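Local structure of Epf (Streptococcus pyogenes, 4ES8) at residues Asp50-His55 with Pro96-Phe101. The protein is a cell-surface adhesin that attaches to cells through its N-terminal domain, which contains a carbohydrate-binding module and a fibronectin-like domain. Residues are numbered along the deposited sequence; the frame is centred on the assembly and turned at random. Where two conformers were deposited one is given.
Sequences DSYVFH and PYSVAF
Tyr52 reaches from strand 51-54 across to Ser98 and Ala100 on strand 97-101, and it contributes the largest share of the buried surface. CB starts toward the partner strand, with CG anti to the carbonyl carbon (chi1 -75°), which carries the CD2-CE2 side of the ring to Ala100 and the hydroxyl to Ser98. Along the ring, Tyr52 CD2 comes first, 3.9 Å from Ala100 CB; Tyr52 CE2 approaches that methyl more closely, at 3.7 Å, an oblique apolar contact. CE2 and CZ then pass beside Ser98 OG, which lies at the edge of the ring and in its plane. At the tip, Tyr52 OH is hydrogen-bonded to Ser98 OG at 2.6 Å, and lies 3.3 Å from Ser98 CB. Ser98 OG is directed there by its own torsion, anti to the backbone N (chi1 170°), and also bonds to Ser192 O of the adjoining strand 186-194, so this buried hydroxyl has two oxygen partners. Phe145 stacks on the Tyr52 ring.

A second, looser meeting lies at His55. Its side chain crosses that of Tyr97 at about a right angle, with His55 CD2 4.1 Å from Tyr97 OH. That separation is a touch without a direct bond; the polar link is indirect, since His55 NE2 and Tyr97 OH both bond to Ser76 OG. His55 CD2 also lies 4.4 Å from Val99 CG2, while His70 stacks on the imidazole.

The strand axes pass 8.5 Å apart at 64°, too far and too steeply inclined for direct backbone pairing. Strand 41-46 instead pairs antiparallel with both 51-54 and 97-105. Side chains thus join two non-neighbouring strands of one antiparallel sheet, a buried packing consistent with the beta-sandwich architecture common among carbohydrate-binding modules.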
ATOM      1  N   ASP A  50     -22.580   6.728  -5.252  1.00  9.21           N
ATOM      2  CA  ASP A  50     -21.315   6.008  -5.371  1.00  8.28           C
ATOM      3  C   ASP A  50     -20.281   6.835  -6.169  1.00 10.34           C
ATOM      4  O   ASP A  50     -19.090   6.584  -6.040  1.00 10.01           O
ATOM      5  CB  ASP A  50     -21.614   4.690  -6.126  1.00 10.25           C
ATOM      6  CG  ASP A  50     -20.453   3.742  -6.313  1.00 12.45           C
ATOM      7  OD1 ASP A  50     -19.696   3.538  -5.347  1.00 11.79           O
ATOM      8  OD2 ASP A  50     -20.328   3.168  -7.416  1.00 15.69           O
ATOM      9  N   SER A  51     -20.751   7.816  -6.985  1.00  8.69           N
ATOM     10  CA  SER A  51     -19.911   8.563  -7.912  0.50  7.70           C
ATOM     11  C   SER A  51     -19.494   9.937  -7.422  1.00  8.63           C
ATOM     12  O   SER A  51     -20.323  10.722  -6.941  1.00  9.81           O
ATOM     13  CB  SER A  51     -20.632   8.710  -9.243  0.50 10.27           C
ATOM     14  OG  SER A  51     -20.898   7.426  -9.774  0.50  8.29           O
ATOM     15  N   TYR A  52     -18.198  10.230  -7.598  1.00  6.76           N
ATOM     16  CA  TYR A  52     -17.596  11.494  -7.163  1.00  5.79           C
ATOM     17  C   TYR A  52     -16.892  12.190  -8.308  1.00  8.53           C
ATOM     18  O   TYR A  52     -16.228  11.549  -9.126  1.00  8.60           O
ATOM     19  CB  TYR A  52     -16.537  11.205  -6.072  1.00  6.59           C
ATOM     20  CG  TYR A  52     -17.140  10.859  -4.729  1.00  6.27           C
ATOM     21  CD1 TYR A  52     -17.703   9.607  -4.498  1.00  7.82           C
ATOM     22  CD2 TYR A  52     -17.171  11.793  -3.700  1.00  6.54           C
ATOM     23  CE1 TYR A  52     -18.282   9.289  -3.264  1.00  7.66           C
ATOM     24  CE2 TYR A  52     -17.737  11.490  -2.466  1.00  6.16           C
ATOM     25  CZ  TYR A  52     -18.318  10.244  -2.259  1.00  6.97           C
ATOM     26  OH  TYR A  52     -18.874   9.929  -1.038  1.00  7.39           O
ATOM     27  N   VAL A  53     -16.967  13.525  -8.303  1.00  7.32           N
ATOM     28  CA  VAL A  53     -16.270  14.355  -9.265  1.00  6.02           C
ATOM     29  C   VAL A  53     -15.398  15.371  -8.526  1.00  9.26           C
ATOM     30  O   VAL A  53     -15.534  15.545  -7.315  1.00  8.16           O
ATOM     31  CB  VAL A  53     -17.227  15.075 -10.242  1.00  7.99           C
ATOM     32  CG1 VAL A  53     -18.096  14.079 -11.007  1.00  8.34           C
ATOM     33  CG2 VAL A  53     -18.070  16.120  -9.506  1.00  8.60           C
ATOM     34  N   PHE A  54     -14.500  16.029  -9.251  1.00  6.95           N
ATOM     35  CA  PHE A  54     -13.512  16.914  -8.651  1.00  6.64           C
ATOM     36  C   PHE A  54     -14.156  18.159  -8.042  1.00  9.04           C
ATOM     37  O   PHE A  54     -15.052  18.761  -8.641  1.00  8.89           O
ATOM     38  CB  PHE A  54     -12.445  17.272  -9.698  1.00  7.91           C
ATOM     39  CG  PHE A  54     -11.232  17.959  -9.124  1.00  7.66           C
ATOM     40  CD1 PHE A  54     -10.228  17.227  -8.510  1.00  9.12           C
ATOM     41  CD2 PHE A  54     -11.064  19.339  -9.255  1.00  8.31           C
ATOM     42  CE1 PHE A  54      -9.086  17.862  -8.000  1.00  9.15           C
ATOM     43  CE2 PHE A  54      -9.913  19.970  -8.776  1.00 10.20           C
ATOM     44  CZ  PHE A  54      -8.932  19.228  -8.145  1.00  8.62           C
ATOM     45  N   HIS A  55     -13.698  18.534  -6.827  1.00  6.81           N
ATOM     46  CA  HIS A  55     -14.216  19.645  -6.037  1.00  6.71           C
ATOM     47  C   HIS A  55     -13.410  20.897  -6.338  1.00  9.25           C
ATOM     48  O   HIS A  55     -12.384  21.184  -5.703  1.00  8.30           O
ATOM     49  CB  HIS A  55     -14.122  19.267  -4.546  1.00  6.63           C
ATOM     50  CG  HIS A  55     -14.621  20.267  -3.537  1.00  7.76           C
ATOM     51  ND1 HIS A  55     -13.988  21.496  -3.333  1.00  8.47           N
ATOM     52  CD2 HIS A  55     -15.626  20.146  -2.635  1.00  8.82           C
ATOM     53  CE1 HIS A  55     -14.648  22.081  -2.338  1.00  8.55           C
ATOM     54  NE2 HIS A  55     -15.631  21.310  -1.875  1.00  9.21           N
ATOM     55  N   PRO A  96     -28.705  14.862   1.122  1.00 10.80           N
ATOM     56  CA  PRO A  96     -27.368  14.340   1.480  1.00  9.32           C
ATOM     57  C   PRO A  96     -26.284  14.848   0.529  1.00 10.15           C
ATOM     58  O   PRO A  96     -26.544  15.130  -0.648  1.00  8.84           O
ATOM     59  CB  PRO A  96     -27.522  12.807   1.390  1.00 11.66           C
ATOM     60  CG  PRO A  96     -28.998  12.542   1.130  1.00 18.22           C
ATOM     61  CD  PRO A  96     -29.557  13.805   0.543  1.00 13.54           C
ATOM     62  N   TYR A  97     -25.072  14.990   1.068  1.00  7.29           N
ATOM     63  CA  TYR A  97     -23.940  15.523   0.315  1.00  6.21           C
ATOM     64  C   TYR A  97     -22.661  14.974   0.907  1.00  9.19           C
ATOM     65  O   TYR A  97     -22.555  14.867   2.132  1.00  8.74           O
ATOM     66  CB  TYR A  97     -23.976  17.046   0.399  1.00  7.53           C
ATOM     67  CG  TYR A  97     -22.817  17.754  -0.255  1.00  8.47           C
ATOM     68  CD1 TYR A  97     -22.772  17.931  -1.633  1.00  9.34           C
ATOM     69  CD2 TYR A  97     -21.811  18.342   0.512  1.00  9.06           C
ATOM     70  CE1 TYR A  97     -21.733  18.638  -2.236  1.00 10.12           C
ATOM     71  CE2 TYR A  97     -20.748  19.010  -0.082  1.00  9.29           C
ATOM     72  CZ  TYR A  97     -20.718  19.165  -1.458  1.00 12.60           C
ATOM     73  OH  TYR A  97     -19.705  19.869  -2.064  1.00  8.94           O
ATOM     74  N   SER A  98     -21.688  14.648   0.052  1.00  6.52           N
ATOM     75  CA  SER A  98     -20.447  14.088   0.545  1.00  5.66           C
ATOM     76  C   SER A  98     -19.224  14.736  -0.069  1.00  7.15           C
ATOM     77  O   SER A  98     -19.210  14.985  -1.278  1.00  7.89           O
ATOM     78  CB  SER A  98     -20.402  12.582   0.267  1.00  6.51           C
ATOM     79  OG  SER A  98     -19.119  12.027   0.523  1.00  6.46           O
ATOM     80  N   VAL A  99     -18.188  14.955   0.763  1.00  6.09           N
ATOM     81  CA  VAL A  99     -16.864  15.415   0.310  1.00  6.44           C
ATOM     82  C   VAL A  99     -15.885  14.259   0.547  1.00  9.20           C
ATOM     83  O   VAL A  99     -15.919  13.629   1.608  1.00  9.07           O
ATOM     84  CB  VAL A  99     -16.405  16.703   1.044  1.00  9.26           C
ATOM     85  CG1 VAL A  99     -14.949  17.040   0.725  1.00  9.48           C
ATOM     86  CG2 VAL A  99     -17.319  17.876   0.707  1.00  9.43           C
ATOM     87  N   ALA A 100     -14.998  13.993  -0.418  1.00  6.59           N
ATOM     88  CA  ALA A 100     -13.983  12.958  -0.249  1.00  6.69           C
ATOM     89  C   ALA A 100     -12.642  13.513  -0.627  1.00  7.96           C
ATOM     90  O   ALA A 100     -12.539  14.290  -1.590  1.00  8.33           O
ATOM     91  CB  ALA A 100     -14.299  11.748  -1.103  1.00  7.90           C
ATOM     92  N   PHE A 101     -11.611  13.071   0.087  1.00  4.39           N
ATOM     93  CA  PHE A 101     -10.233  13.393  -0.252  1.00  3.47           C
ATOM     94  C   PHE A 101      -9.484  12.147  -0.695  1.00  6.97           C
ATOM     95  O   PHE A 101      -9.763  11.045  -0.214  1.00  6.80           O
ATOM     96  CB  PHE A 101      -9.507  13.993   0.961  1.00  4.66           C
ATOM     97  CG  PHE A 101     -10.199  15.227   1.489  1.00  6.14           C
ATOM     98  CD1 PHE A 101     -10.304  16.373   0.711  1.00  8.48           C
ATOM     99  CD2 PHE A 101     -10.720  15.253   2.780  1.00  7.26           C
ATOM    100  CE1 PHE A 101     -10.957  17.507   1.193  1.00  8.47           C
ATOM    101  CE2 PHE A 101     -11.361  16.386   3.262  1.00  9.17           C
ATOM    102  CZ  PHE A 101     -11.460  17.519   2.475  1.00  7.75           C
TER